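Quinonprotein alcohol dehydrogenase-like protein (Bacteroides thetaiotaomicron VPI-5482, PDB 4R5O) is of unknown function but binds calcium and combines an immunoglobulin-like beta-sandwich with a seven-bladed beta-propeller. Local coordinates at residues A[399-404]-A[410-415]; A[375-380]-A[384-389]. One frame throughout, in Å; residues are numbered along the deposited sequence.

How the contacts relate
The two contacts are successive hairpins of one propeller blade, a four-stranded antiparallel sheet ordered 371-379, 386-392, 397-403, 409-416. Contact 2 joins the first two strands and contact 1 the last two; their centres lie about 9 Å apart. The middle strands stitch them together: Val401 N lies 2.8 Å from Val388 O and Tyr403 N 2.8 Å from Leu386 O, both probable hydrogen bonds. Val402 of contact 1 also packs on the Tyr387 ring of contact 2, extending one side-chain layer across the blade. Calcium belongs to the edge strand of contact 1, through Thr412; the Tyr387 side chain is about 12 Å from a bound calcium ion.

Contact 1: residues A[399-404]-A[410-415]; sequences KIVVYS and LHTVDC. With CA (calcium ion), chain M.
The imidazole of His411 meets Val402 with its edge: Val402 CB lies in the ring plane, and the methyl Val402 CG1 sits 3.7 Å from His411 CD2. The two side chains run alongside each other, pointing the same way. A second flat group, the ring of Tyr403, carries Val401 CG1 on one face, 3.6 Å above the plane and offset toward the rim.

His411 belongs to a classic beta bulge, since both it and Leu410 face Val402. The carbonyl of Val402 serves both: Leu410 N binds Val402 O at 2.7 Å, nearly along the C=O axis, whereas the His411 N bond to the same oxygen is weak. Beyond the bulge the ladder is regular. Val402 N reaches His411 O at 3.0 Å, and Ile400 and Val413 exchange a pair of backbone bonds. Beside that pair, Ile400 CG1 touches Cys415 SG at 4.0 Å; the branch leans that way because it stands anti to the carbonyl carbon (chi1 -59°).

On the other face Lys399 extends past the methyl of Thr412. The carbonyl of Thr412 turns outward from the hairpin and holds the calcium ion, with Thr412 O 2.3 Å from the metal; two waters also bind the ion.

This hairpin forms the outer edge of its blade. Ile400, Val402 and Val413 pack on Phe104 and Tyr106 of strand 103-108 in the next sheet, where His411 ND1 bonds Tyr115 OH of strand 111-116; strand 386-392 lies along the other side of strand 397-403.

Contact 2: residues A[375-380]-A[384-389]; sequences APLQLN and GELYVT
Asn380 gives its side-chain amide N-H to Tyr387: ND2 to OH is 2.9 Å, with the hydroxyl oxygen in the amide plane although that plane and the ring are turned 54° apart. The amide's other end, OD1, accepts the backbone N-H groups of Gln382 and Ser383, an Asx turn that ties the side chain into the hairpin loop. Asn380's main chain is used too. Its N donates to Glu385 O at 2.8 Å, and its O receives Gly384 N, also at 2.8 Å, where the chain turns back through positive phi.

Further along, Gln378 and Tyr387 form a hydrogen-bonded pair, with the Tyr387 N to Gln378 O bond 2.8 Å long and almost straight (177°). A bend at chi2 (62°) folds the Gln378 side chain back, putting OE1 3.0 Å from Leu379 N, while NE2 reaches Ile423 O. The CG of this glutamine rests at the edge of the Tyr387 ring.

Toward Ala375 and Thr389 the backbones stand somewhat wider, CA to CA 5.6 Å, and two waters bridge them, while Ala375 CB still touches Thr389 CB. Water 3 lies 2.7 Å from Ala375 O and accepts from Thr389 N; water 4 binds Tyr387 O and Thr389 OG1.

Leu377, Leu379 and Leu386 pack with Val332 and Tyr341 on the other face. Each amide is bonded at both its oxygen and its nitrogen, which would hold its rotation.

Contact 1: residues A[399-404]-A[410-415]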
ATOM      1  N   LYS A 399       2.682 -11.714  11.772  1.00 46.73           N
ATOM      2  CA  LYS A 399       2.908 -10.527  12.561  1.00 45.40           C
ATOM      3  C   LYS A 399       3.911  -9.606  11.874  1.00 48.61           C
ATOM      4  O   LYS A 399       4.712 -10.060  11.056  1.00 49.44           O
ATOM      5  CB  LYS A 399       3.400 -10.894  13.975  1.00 46.66           C
ATOM      6  CG  LYS A 399       4.718 -11.660  14.009  1.00 47.02           C
ATOM      7  CD  LYS A 399       5.107 -12.041  15.413  1.00 51.61           C
ATOM      8  CE  LYS A 399       6.299 -12.956  15.429  1.00 52.43           C
ATOM      9  NZ  LYS A 399       6.657 -13.314  16.821  1.00 69.98           N
ATOM     10  N   ILE A 400       3.854  -8.309  12.214  1.00 43.01           N
ATOM     11  CA  ILE A 400       4.822  -7.314  11.774  1.00 41.68           C
ATOM     12  C   ILE A 400       5.605  -6.927  13.023  1.00 47.84           C
ATOM     13  O   ILE A 400       5.028  -6.405  13.975  1.00 47.90           O
ATOM     14  CB  ILE A 400       4.221  -6.094  11.017  1.00 42.56           C
ATOM     15  CG1 ILE A 400       3.459  -6.531   9.762  1.00 40.98           C
ATOM     16  CG2 ILE A 400       5.325  -5.095  10.681  1.00 41.87           C
ATOM     17  CD1 ILE A 400       2.651  -5.421   9.120  1.00 49.24           C
ATOM     18  N   VAL A 401       6.896  -7.243  13.050  1.00 45.45           N
ATOM     19  CA  VAL A 401       7.752  -6.896  14.181  1.00 45.50           C
ATOM     20  C   VAL A 401       8.591  -5.701  13.754  1.00 49.07           C
ATOM     21  O   VAL A 401       9.207  -5.723  12.689  1.00 47.87           O
ATOM     22  CB  VAL A 401       8.608  -8.081  14.696  1.00 49.94           C
ATOM     23  CG1 VAL A 401       9.472  -7.655  15.876  1.00 50.21           C
ATOM     24  CG2 VAL A 401       7.722  -9.261  15.092  1.00 50.08           C
ATOM     25  N   VAL A 402       8.538  -4.640  14.558  1.00 47.25           N
ATOM     26  CA  VAL A 402       9.257  -3.386  14.364  1.00 47.12           C
ATOM     27  C   VAL A 402      10.438  -3.392  15.319  1.00 52.17           C
ATOM     28  O   VAL A 402      10.234  -3.356  16.542  1.00 51.71           O
ATOM     29  CB  VAL A 402       8.347  -2.130  14.558  1.00 50.66           C
ATOM     30  CG1 VAL A 402       9.152  -0.838  14.432  1.00 51.06           C
ATOM     31  CG2 VAL A 402       7.147  -2.136  13.621  1.00 48.87           C
ATOM     32  N   TYR A 403      11.660  -3.484  14.763  1.00 48.36           N
ATOM     33  CA  TYR A 403      12.913  -3.478  15.512  1.00 48.64           C
ATOM     34  C   TYR A 403      13.552  -2.106  15.513  1.00 54.34           C
ATOM     35  O   TYR A 403      13.434  -1.377  14.544  1.00 54.12           O
ATOM     36  CB  TYR A 403      13.916  -4.491  14.917  1.00 49.68           C
ATOM     37  CG  TYR A 403      13.509  -5.948  15.014  1.00 51.35           C
ATOM     38  CD1 TYR A 403      13.765  -6.687  16.166  1.00 53.35           C
ATOM     39  CD2 TYR A 403      12.954  -6.616  13.921  1.00 51.14           C
ATOM     40  CE1 TYR A 403      13.427  -8.036  16.253  1.00 52.25           C
ATOM     41  CE2 TYR A 403      12.609  -7.966  13.997  1.00 51.65           C
ATOM     42  CZ  TYR A 403      12.841  -8.670  15.169  1.00 57.01           C
ATOM     43  OH  TYR A 403      12.531 -10.006  15.259  1.00 55.33           O
ATOM     44  N   SER A 404      14.294  -1.780  16.554  1.00 54.15           N
ATOM     45  CA  SER A 404      15.060  -0.540  16.602  1.00 55.36           C
ATOM     46  C   SER A 404      16.368  -0.724  15.812  1.00 58.81           C
ATOM     47  O   SER A 404      16.690  -1.862  15.455  1.00 56.33           O
ATOM     48  CB  SER A 404      15.333  -0.150  18.057  1.00 60.54           C
ATOM     49  OG  SER A 404      16.119  -1.129  18.719  1.00 71.23           O
ATOM     50  N   LEU A 410      10.110  -3.233  19.249  1.00 59.05           N
ATOM     51  CA  LEU A 410       9.395  -2.023  19.662  1.00 59.59           C
ATOM     52  C   LEU A 410       7.892  -2.168  19.483  1.00 64.32           C
ATOM     53  O   LEU A 410       7.129  -1.560  20.233  1.00 66.25           O
ATOM     54  CB  LEU A 410       9.884  -0.797  18.855  1.00 59.09           C
ATOM     55  CG  LEU A 410      11.344  -0.366  19.027  1.00 62.88           C
ATOM     56  CD1 LEU A 410      11.629   0.841  18.173  1.00 62.41           C
ATOM     57  CD2 LEU A 410      11.681  -0.060  20.482  1.00 62.91           C
ATOM     58  N   HIS A 411       7.466  -2.918  18.457  1.00 59.29           N
ATOM     59  CA  HIS A 411       6.055  -3.133  18.137  1.00 57.96           C
ATOM     60  C   HIS A 411       5.815  -4.510  17.562  1.00 60.15           C
ATOM     61  O   HIS A 411       6.681  -5.067  16.896  1.00 59.29           O
ATOM     62  CB  HIS A 411       5.551  -2.092  17.123  1.00 58.24           C
ATOM     63  CG  HIS A 411       5.806  -0.668  17.496  1.00 62.27           C
ATOM     64  ND1 HIS A 411       4.946   0.025  18.284  1.00 64.80           N
ATOM     65  CD2 HIS A 411       6.826   0.144  17.156  1.00 64.31           C
ATOM     66  CE1 HIS A 411       5.469   1.232  18.421  1.00 64.54           C
ATOM     67  NE2 HIS A 411       6.589   1.351  17.747  1.00 64.51           N
ATOM     68  N   THR A 412       4.622  -5.042  17.791  1.00 56.57           N
ATOM     69  CA  THR A 412       4.161  -6.299  17.239  1.00 55.97           C
ATOM     70  C   THR A 412       2.750  -6.030  16.754  1.00 60.23           C
ATOM     71  O   THR A 412       1.890  -5.632  17.548  1.00 63.96           O
ATOM     72  CB  THR A 412       4.288  -7.455  18.244  1.00 69.04           C
ATOM     73  OG1 THR A 412       5.644  -7.575  18.665  1.00 70.59           O
ATOM     74  CG2 THR A 412       3.830  -8.790  17.659  1.00 69.11           C
ATOM     75  N   VAL A 413       2.531  -6.160  15.451  1.00 53.14           N
ATOM     76  CA  VAL A 413       1.226  -5.978  14.823  1.00 51.64           C
ATOM     77  C   VAL A 413       0.708  -7.365  14.471  1.00 56.07           C
ATOM     78  O   VAL A 413       1.316  -8.048  13.650  1.00 54.76           O
ATOM     79  CB  VAL A 413       1.298  -5.036  13.596  1.00 54.46           C
ATOM     80  CG1 VAL A 413      -0.097  -4.705  13.067  1.00 53.88           C
ATOM     81  CG2 VAL A 413       2.066  -3.762  13.923  1.00 54.37           C
ATOM     82  N   ASP A 414      -0.358  -7.819  15.128  1.00 55.02           N
ATOM     83  CA  ASP A 414      -0.917  -9.135  14.839  1.00 55.48           C
ATOM     84  C   ASP A 414      -1.724  -9.023  13.563  1.00 57.25           C
ATOM     85  O   ASP A 414      -2.512  -8.096  13.414  1.00 55.12           O
ATOM     86  CB  ASP A 414      -1.748  -9.675  16.021  1.00 58.92           C
ATOM     87  CG  ASP A 414      -2.279 -11.101  15.871  1.00 75.90           C
ATOM     88  OD1 ASP A 414      -1.748 -11.855  15.010  1.00 74.82           O
ATOM     89  OD2 ASP A 414      -3.193 -11.479  16.646  1.00 88.78           O
ATOM     90  N   CYS A 415      -1.456  -9.909  12.607  1.00 55.20           N
ATOM     91  CA  CYS A 415      -2.119  -9.865  11.310  1.00 54.74           C
ATOM     92  C   CYS A 415      -2.971 -11.125  11.101  1.00 62.08           C
ATOM     93  O   CYS A 415      -3.743 -11.184  10.137  1.00 62.86           O
ATOM     94  CB  CYS A 415      -1.088  -9.697  10.194  1.00 53.06           C
ATOM     95  SG  CYS A 415      -0.219  -8.109  10.225  1.00 55.50           S
TER
HETATM   96 CA    CA M 509       0.041  -5.400  18.875  1.00 79.74          CA
HETATM   97  O   HOH W   1      -1.555  -4.421  16.989  1.00 49.65           O
HETATM   98  O   HOH W   2      -0.011  -7.971  18.898  1.00 53.32           O

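Contact 2: residues A[375-380]-A[384-389]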
ATOM      1  N   ALA A 375       7.606 -11.502   3.635  1.00 37.89           N
ATOM      2  CA  ALA A 375       7.351 -10.267   2.900  1.00 36.48           C
ATOM      3  C   ALA A 375       8.618  -9.471   2.792  1.00 43.07           C
ATOM      4  O   ALA A 375       9.531  -9.737   3.584  1.00 43.79           O
ATOM      5  CB  ALA A 375       6.271  -9.449   3.575  1.00 37.26           C
ATOM      6  N   PRO A 376       8.745  -8.500   1.837  1.00 39.30           N
ATOM      7  CA  PRO A 376       9.982  -7.704   1.782  1.00 38.26           C
ATOM      8  C   PRO A 376      10.207  -6.885   3.050  1.00 43.08           C
ATOM      9  O   PRO A 376       9.242  -6.485   3.702  1.00 44.53           O
ATOM     10  CB  PRO A 376       9.756  -6.782   0.584  1.00 38.21           C
ATOM     11  CG  PRO A 376       8.339  -6.732   0.396  1.00 41.52           C
ATOM     12  CD  PRO A 376       7.793  -8.057   0.800  1.00 38.50           C
ATOM     13  N   LEU A 377      11.479  -6.657   3.407  1.00 39.11           N
ATOM     14  CA  LEU A 377      11.816  -5.804   4.545  1.00 38.78           C
ATOM     15  C   LEU A 377      11.468  -4.364   4.255  1.00 44.22           C
ATOM     16  O   LEU A 377      11.540  -3.934   3.096  1.00 44.16           O
ATOM     17  CB  LEU A 377      13.309  -5.902   4.882  1.00 38.70           C
ATOM     18  CG  LEU A 377      13.897  -7.243   5.328  1.00 41.73           C
ATOM     19  CD1 LEU A 377      15.414  -7.164   5.385  1.00 40.61           C
ATOM     20  CD2 LEU A 377      13.312  -7.686   6.670  1.00 38.25           C
ATOM     21  N   GLN A 378      11.112  -3.612   5.287  1.00 41.92           N
ATOM     22  CA  GLN A 378      10.858  -2.172   5.165  1.00 41.26           C
ATOM     23  C   GLN A 378      11.634  -1.458   6.271  1.00 45.05           C
ATOM     24  O   GLN A 378      11.887  -2.010   7.342  1.00 44.13           O
ATOM     25  CB  GLN A 378       9.359  -1.822   5.187  1.00 41.67           C
ATOM     26  CG  GLN A 378       9.008  -0.346   4.994  1.00 50.88           C
ATOM     27  CD  GLN A 378       9.430   0.216   3.661  1.00 56.64           C
ATOM     28  OE1 GLN A 378      10.606   0.428   3.412  1.00 42.80           O
ATOM     29  NE2 GLN A 378       8.471   0.646   2.851  1.00 61.78           N
ATOM     30  N   LEU A 379      12.060  -0.248   5.973  1.00 42.69           N
ATOM     31  CA  LEU A 379      12.793   0.552   6.925  1.00 42.65           C
ATOM     32  C   LEU A 379      12.199   1.913   7.004  1.00 47.82           C
ATOM     33  O   LEU A 379      11.829   2.496   5.979  1.00 47.80           O
ATOM     34  CB  LEU A 379      14.278   0.644   6.540  1.00 42.46           C
ATOM     35  CG  LEU A 379      15.248   1.165   7.610  1.00 46.57           C
ATOM     36  CD1 LEU A 379      15.549   0.089   8.634  1.00 46.45           C
ATOM     37  CD2 LEU A 379      16.566   1.540   6.980  1.00 49.02           C
ATOM     38  N   ASN A 380      12.103   2.418   8.234  1.00 45.42           N
ATOM     39  CA  ASN A 380      11.708   3.780   8.522  1.00 44.83           C
ATOM     40  C   ASN A 380      12.975   4.628   8.438  1.00 48.08           C
ATOM     41  O   ASN A 380      13.857   4.459   9.278  1.00 49.03           O
ATOM     42  CB  ASN A 380      11.012   3.857   9.865  1.00 42.30           C
ATOM     43  CG  ASN A 380      10.475   5.218  10.192  1.00 59.47           C
ATOM     44  OD1 ASN A 380      11.121   6.241   9.999  1.00 43.70           O
ATOM     45  ND2 ASN A 380       9.289   5.252  10.758  1.00 65.07           N
ATOM     46  N   GLY A 384      15.221   4.737  11.750  1.00 50.43           N
ATOM     47  CA  GLY A 384      16.102   3.597  11.500  1.00 49.57           C
ATOM     48  C   GLY A 384      15.461   2.262  11.850  1.00 52.20           C
ATOM     49  O   GLY A 384      16.124   1.227  11.813  1.00 52.78           O
ATOM     50  N   GLU A 385      14.168   2.281  12.208  1.00 47.17           N
ATOM     51  CA  GLU A 385      13.370   1.114  12.577  1.00 45.53           C
ATOM     52  C   GLU A 385      13.163   0.179  11.380  1.00 49.26           C
ATOM     53  O   GLU A 385      12.799   0.635  10.298  1.00 49.35           O
ATOM     54  CB  GLU A 385      12.001   1.544  13.142  1.00 46.21           C
ATOM     55  CG  GLU A 385      12.007   2.236  14.500  1.00 48.97           C
ATOM     56  CD  GLU A 385      10.679   2.877  14.860  1.00 70.92           C
ATOM     57  OE1 GLU A 385      10.147   3.681  14.059  1.00 69.57           O
ATOM     58  OE2 GLU A 385      10.181   2.594  15.969  1.00 72.67           O
ATOM     59  N   LEU A 386      13.387  -1.131  11.592  1.00 45.29           N
ATOM     60  CA  LEU A 386      13.222  -2.196  10.595  1.00 42.96           C
ATOM     61  C   LEU A 386      11.907  -2.928  10.844  1.00 47.82           C
ATOM     62  O   LEU A 386      11.646  -3.354  11.966  1.00 48.54           O
ATOM     63  CB  LEU A 386      14.421  -3.169  10.660  1.00 41.76           C
ATOM     64  CG  LEU A 386      14.498  -4.326   9.645  1.00 42.47           C
ATOM     65  CD1 LEU A 386      14.923  -3.835   8.259  1.00 41.24           C
ATOM     66  CD2 LEU A 386      15.502  -5.331  10.092  1.00 40.35           C
ATOM     67  N   TYR A 387      11.085  -3.052   9.808  1.00 43.73           N
ATOM     68  CA  TYR A 387       9.812  -3.742   9.862  1.00 43.50           C
ATOM     69  C   TYR A 387       9.942  -5.069   9.162  1.00 46.80           C
ATOM     70  O   TYR A 387      10.108  -5.120   7.947  1.00 45.60           O
ATOM     71  CB  TYR A 387       8.684  -2.912   9.237  1.00 45.71           C
ATOM     72  CG  TYR A 387       8.630  -1.464   9.650  1.00 50.82           C
ATOM     73  CD1 TYR A 387       8.307  -1.104  10.946  1.00 55.21           C
ATOM     74  CD2 TYR A 387       8.757  -0.451   8.717  1.00 52.34           C
ATOM     75  CE1 TYR A 387       8.231   0.230  11.332  1.00 57.91           C
ATOM     76  CE2 TYR A 387       8.669   0.887   9.087  1.00 54.33           C
ATOM     77  CZ  TYR A 387       8.386   1.225  10.396  1.00 61.99           C
ATOM     78  OH  TYR A 387       8.251   2.532  10.792  1.00 62.07           O
ATOM     79  N   VAL A 388       9.842  -6.137   9.928  1.00 43.91           N
ATOM     80  CA  VAL A 388       9.955  -7.513   9.488  1.00 43.48           C
ATOM     81  C   VAL A 388       8.603  -8.213   9.593  1.00 48.64           C
ATOM     82  O   VAL A 388       7.956  -8.135  10.637  1.00 50.65           O
ATOM     83  CB  VAL A 388      11.014  -8.228  10.343  1.00 48.79           C
ATOM     84  CG1 VAL A 388      11.267  -9.622   9.826  1.00 48.63           C
ATOM     85  CG2 VAL A 388      12.320  -7.442  10.377  1.00 49.17           C
ATOM     86  N   THR A 389       8.184  -8.911   8.515  1.00 44.02           N
ATOM     87  CA  THR A 389       6.944  -9.697   8.452  1.00 42.32           C
ATOM     88  C   THR A 389       7.287 -11.173   8.654  1.00 45.86           C
ATOM     89  O   THR A 389       8.015 -11.757   7.860  1.00 42.84           O
ATOM     90  CB  THR A 389       6.207  -9.453   7.142  1.00 44.03           C
ATOM     91  OG1 THR A 389       5.958  -8.054   6.991  1.00 48.71           O
ATOM     92  CG2 THR A 389       4.926 -10.235   7.029  1.00 38.53           C
TER
HETATM   93  O   HOH W   3       9.582  -8.645   6.045  1.00 44.14           O
HETATM   94  O   HOH W   4       8.061  -6.433   6.825  1.00 46.08           O